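Local coordinates for protein hydrogenase maturation factor (Thermoanaerobacter tengcongensis, PDB 3VTH) that probably activates carbamoyl phosphate with ATP and transfers the carbamoyl group to the C-terminal cysteine of HypE during [NiFe]-hydrogenase maturation, at residues E236-L241 with K250-M255. Numbering follows the deposited sequence.
Sequences EAVATL and KPFAVM. With APC (diphosphomethylphosphonic acid adenosyl ester), chain F.
Val238 on helix 235-245 and Phe252, in the run of chain that leads into the short strand around 254-255, mark the nearest approach of the two backbones, with their CA atoms 9.2 Å apart, a separation bridged by the side chain of Phe252. Its CG lies anti to its own carbonyl carbon (chi1 -75°), and the ring reaches the helix with its CE2 and CZ atoms. Val238 meets the ring at its edge, near the ring plane, CG1 standing 4.1 Å from CE2 of Phe252. Leu241, one turn further along the helix, comes to the ring obliquely and sets CD2 3.9 Å from CZ of Phe252; its CG, anti to the backbone N (chi1 176°), also approaches that corner. Branched aliphatic side chains suit these buried places because their methyl groups fit round a flat ring, while Val326 and Thr328 of strand 325-329 line the same pocket and Arg242 adds a cation-pi contact. Replacing Phe252 by an alanine would probably leave Val238 and Leu241 facing a gap and deprive the Arg242 guanidinium of its aromatic partner. Phe252 also borders the nucleotide analogue, with O1A of APC near its ring plane, but its neighbours grip the ligand more directly. The extended chain of Lys250 lets NZ donate a 2.8 Å hydrogen bond to O2B of APC, on the beta phosphate, and Pro251 lays its CG 3.3 Å from C5 of the adenine. Segment 250-255 thus runs between helix and nucleotide, its Lys250, Pro251 and Ala253 lining the nucleotide site of the YrdC/Sua5-like domain of HypF.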
ATOM      1  N   GLU A 236       5.064  26.206  14.373  1.00 42.07           N
ATOM      2  CA  GLU A 236       4.293  25.974  15.599  1.00 42.73           C
ATOM      3  C   GLU A 236       3.004  25.179  15.337  1.00 40.52           C
ATOM      4  O   GLU A 236       2.573  24.402  16.201  1.00 40.16           O
ATOM      5  CB  GLU A 236       4.060  27.270  16.417  1.00 45.32           C
ATOM      6  CG  GLU A 236       2.677  27.874  16.305  1.00 47.67           C
ATOM      7  CD  GLU A 236       2.492  29.110  17.182  1.00 53.06           C
ATOM      8  OE1 GLU A 236       2.802  29.050  18.391  1.00 55.71           O
ATOM      9  OE2 GLU A 236       2.013  30.142  16.656  1.00 55.02           O
ATOM     10  N   ALA A 237       2.426  25.332  14.139  1.00 38.64           N
ATOM     11  CA  ALA A 237       1.219  24.591  13.777  1.00 36.84           C
ATOM     12  C   ALA A 237       1.521  23.103  13.715  1.00 35.24           C
ATOM     13  O   ALA A 237       0.732  22.284  14.186  1.00 34.62           O
ATOM     14  CB  ALA A 237       0.641  25.077  12.441  1.00 35.93           C
ATOM     15  N   VAL A 238       2.673  22.775  13.133  1.00 35.17           N
ATOM     16  CA  VAL A 238       3.144  21.395  13.014  1.00 34.28           C
ATOM     17  C   VAL A 238       3.419  20.815  14.399  1.00 34.95           C
ATOM     18  O   VAL A 238       2.981  19.702  14.691  1.00 34.85           O
ATOM     19  CB  VAL A 238       4.392  21.290  12.089  1.00 34.14           C
ATOM     20  CG1 VAL A 238       5.009  19.866  12.108  1.00 33.55           C
ATOM     21  CG2 VAL A 238       4.028  21.691  10.671  1.00 32.79           C
ATOM     22  N   ALA A 239       4.126  21.567  15.244  1.00 36.71           N
ATOM     23  CA  ALA A 239       4.372  21.169  16.628  1.00 37.82           C
ATOM     24  C   ALA A 239       3.060  20.919  17.392  1.00 38.09           C
ATOM     25  O   ALA A 239       2.954  19.963  18.154  1.00 38.61           O
ATOM     26  CB  ALA A 239       5.223  22.232  17.364  1.00 40.53           C
ATOM     27  N   THR A 240       2.067  21.786  17.197  1.00 37.62           N
ATOM     28  CA  THR A 240       0.776  21.626  17.869  1.00 37.79           C
ATOM     29  C   THR A 240       0.040  20.360  17.401  1.00 36.13           C
ATOM     30  O   THR A 240      -0.541  19.637  18.218  1.00 35.86           O
ATOM     31  CB  THR A 240      -0.101  22.871  17.666  1.00 38.32           C
ATOM     32  OG1 THR A 240       0.603  24.006  18.175  1.00 40.55           O
ATOM     33  CG2 THR A 240      -1.447  22.733  18.393  1.00 39.12           C
ATOM     34  N   LEU A 241       0.090  20.091  16.099  1.00 34.51           N
ATOM     35  CA  LEU A 241      -0.515  18.885  15.548  1.00 33.92           C
ATOM     36  C   LEU A 241       0.118  17.624  16.140  1.00 34.39           C
ATOM     37  O   LEU A 241      -0.605  16.702  16.543  1.00 34.53           O
ATOM     38  CB  LEU A 241      -0.461  18.880  14.011  1.00 32.06           C
ATOM     39  CG  LEU A 241      -0.977  17.623  13.296  1.00 30.74           C
ATOM     40  CD1 LEU A 241      -2.444  17.374  13.684  1.00 28.98           C
ATOM     41  CD2 LEU A 241      -0.822  17.731  11.793  1.00 27.67           C
ATOM     42  N   LYS A 250       7.093   9.932  13.685  1.00 37.28           N
ATOM     43  CA  LYS A 250       6.804   9.530  12.316  1.00 35.36           C
ATOM     44  C   LYS A 250       6.663  10.770  11.428  1.00 33.79           C
ATOM     45  O   LYS A 250       5.977  11.726  11.811  1.00 34.18           O
ATOM     46  CB  LYS A 250       5.509   8.714  12.243  1.00 34.90           C
ATOM     47  CG  LYS A 250       5.603   7.248  12.689  1.00 37.27           C
ATOM     48  CD  LYS A 250       4.296   6.532  12.257  1.00 41.02           C
ATOM     49  CE  LYS A 250       4.252   5.062  12.695  1.00 43.62           C
ATOM     50  NZ  LYS A 250       2.898   4.471  12.445  1.00 44.89           N
ATOM     51  N   PRO A 251       7.305  10.759  10.243  1.00 32.04           N
ATOM     52  CA  PRO A 251       7.219  11.901   9.318  1.00 30.84           C
ATOM     53  C   PRO A 251       5.796  12.130   8.808  1.00 29.44           C
ATOM     54  O   PRO A 251       5.038  11.172   8.632  1.00 27.97           O
ATOM     55  CB  PRO A 251       8.109  11.477   8.143  1.00 30.26           C
ATOM     56  CG  PRO A 251       8.086   9.936   8.192  1.00 30.27           C
ATOM     57  CD  PRO A 251       8.036   9.614   9.660  1.00 31.48           C
ATOM     58  N   PHE A 252       5.458  13.395   8.568  1.00 28.54           N
ATOM     59  CA  PHE A 252       4.199  13.767   7.948  1.00 27.28           C
ATOM     60  C   PHE A 252       4.337  13.863   6.436  1.00 26.82           C
ATOM     61  O   PHE A 252       5.293  14.482   5.926  1.00 26.82           O
ATOM     62  CB  PHE A 252       3.747  15.151   8.425  1.00 27.61           C
ATOM     63  CG  PHE A 252       3.196  15.181   9.823  1.00 29.26           C
ATOM     64  CD1 PHE A 252       2.278  14.225  10.263  1.00 29.56           C
ATOM     65  CD2 PHE A 252       3.545  16.208  10.682  1.00 29.28           C
ATOM     66  CE1 PHE A 252       1.747  14.290  11.555  1.00 30.69           C
ATOM     67  CE2 PHE A 252       3.013  16.282  11.969  1.00 31.41           C
ATOM     68  CZ  PHE A 252       2.133  15.318  12.411  1.00 31.19           C
ATOM     69  N   ALA A 253       3.358  13.295   5.740  1.00 24.28           N
ATOM     70  CA  ALA A 253       3.166  13.516   4.326  1.00 24.86           C
ATOM     71  C   ALA A 253       2.555  14.897   4.104  1.00 25.44           C
ATOM     72  O   ALA A 253       1.835  15.394   4.953  1.00 25.99           O
ATOM     73  CB  ALA A 253       2.241  12.447   3.755  1.00 23.44           C
ATOM     74  N   VAL A 254       2.836  15.497   2.953  1.00 26.21           N
ATOM     75  CA  VAL A 254       2.394  16.850   2.641  1.00 27.63           C
ATOM     76  C   VAL A 254       1.718  16.846   1.263  1.00 27.77           C
ATOM     77  O   VAL A 254       2.136  16.107   0.362  1.00 28.05           O
ATOM     78  CB  VAL A 254       3.605  17.835   2.695  1.00 28.67           C
ATOM     79  CG1 VAL A 254       3.256  19.209   2.146  1.00 32.39           C
ATOM     80  CG2 VAL A 254       4.086  18.005   4.141  1.00 28.84           C
ATOM     81  N   MET A 255       0.642  17.620   1.130  1.00 27.85           N
ATOM     82  CA  MET A 255       0.013  17.850  -0.153  1.00 27.89           C
ATOM     83  C   MET A 255       0.517  19.152  -0.761  1.00 28.76           C
ATOM     84  O   MET A 255       0.511  20.188  -0.102  1.00 29.77           O
ATOM     85  CB  MET A 255      -1.512  17.911  -0.019  1.00 28.06           C
ATOM     86  CG  MET A 255      -2.210  18.092  -1.360  1.00 28.47           C
ATOM     87  SD  MET A 255      -4.017  18.073  -1.244  1.00 28.38           S
ATOM     88  CE  MET A 255      -4.325  16.334  -0.990  1.00 23.02           C
TER
HETATM   89  PG  APC F 804      -1.103   7.043  13.054  1.00 34.95           P
HETATM   90  O1G APC F 804      -2.151   7.677  12.176  1.00 33.49           O
HETATM   91  O2G APC F 804      -0.224   8.067  13.729  1.00 35.90           O
HETATM   92  O3G APC F 804      -1.627   6.006  14.005  1.00 32.93           O
HETATM   93  PB  APC F 804       0.265   6.415  10.595  1.00 35.10           P
HETATM   94  O1B APC F 804      -0.950   6.002   9.824  1.00 33.46           O
HETATM   95  O2B APC F 804       1.509   5.594  10.321  1.00 37.17           O
HETATM   96  O3B APC F 804      -0.072   6.187  12.151  1.00 34.11           O
HETATM   97  PA  APC F 804      -0.061   9.050   8.911  1.00 31.84           P
HETATM   98  O1A APC F 804       0.505  10.450   8.922  1.00 30.81           O
HETATM   99  O2A APC F 804      -1.540   8.961   8.813  1.00 32.04           O
HETATM  100  C3A APC F 804       0.603   8.196  10.393  1.00 33.51           C
HETATM  101  O5' APC F 804       0.489   8.218   7.644  1.00 31.44           O
HETATM  102  C5' APC F 804       1.502   8.690   6.760  1.00 32.54           C
HETATM  103  C4' APC F 804       2.461   7.538   6.471  1.00 31.97           C
HETATM  104  O4' APC F 804       3.388   8.009   5.486  1.00 32.31           O
HETATM  105  C3' APC F 804       3.263   7.172   7.723  1.00 33.10           C
HETATM  106  O3' APC F 804       3.417   5.748   7.861  1.00 35.70           O
HETATM  107  C2' APC F 804       4.626   7.779   7.459  1.00 32.89           C
HETATM  108  O2' APC F 804       5.677   7.126   8.196  1.00 32.50           O
HETATM  109  C1' APC F 804       4.712   7.726   5.935  1.00 30.60           C
HETATM  110  N9  APC F 804       5.651   8.771   5.539  1.00 30.91           N
HETATM  111  C8  APC F 804       5.434  10.113   5.503  1.00 31.18           C
HETATM  112  N7  APC F 804       6.571  10.754   5.132  1.00 31.40           N
HETATM  113  C5  APC F 804       7.519   9.812   4.936  1.00 30.05           C
HETATM  114  C6  APC F 804       8.945   9.787   4.544  1.00 30.82           C
HETATM  115  N6  APC F 804       9.608  10.928   4.264  1.00 32.22           N
HETATM  116  N1  APC F 804       9.560   8.586   4.467  1.00 30.61           N
HETATM  117  C2  APC F 804       8.919   7.428   4.723  1.00 31.61           C
HETATM  118  N3  APC F 804       7.630   7.357   5.093  1.00 28.96           N
HETATM  119  C4  APC F 804       6.904   8.504   5.207  1.00 29.83           C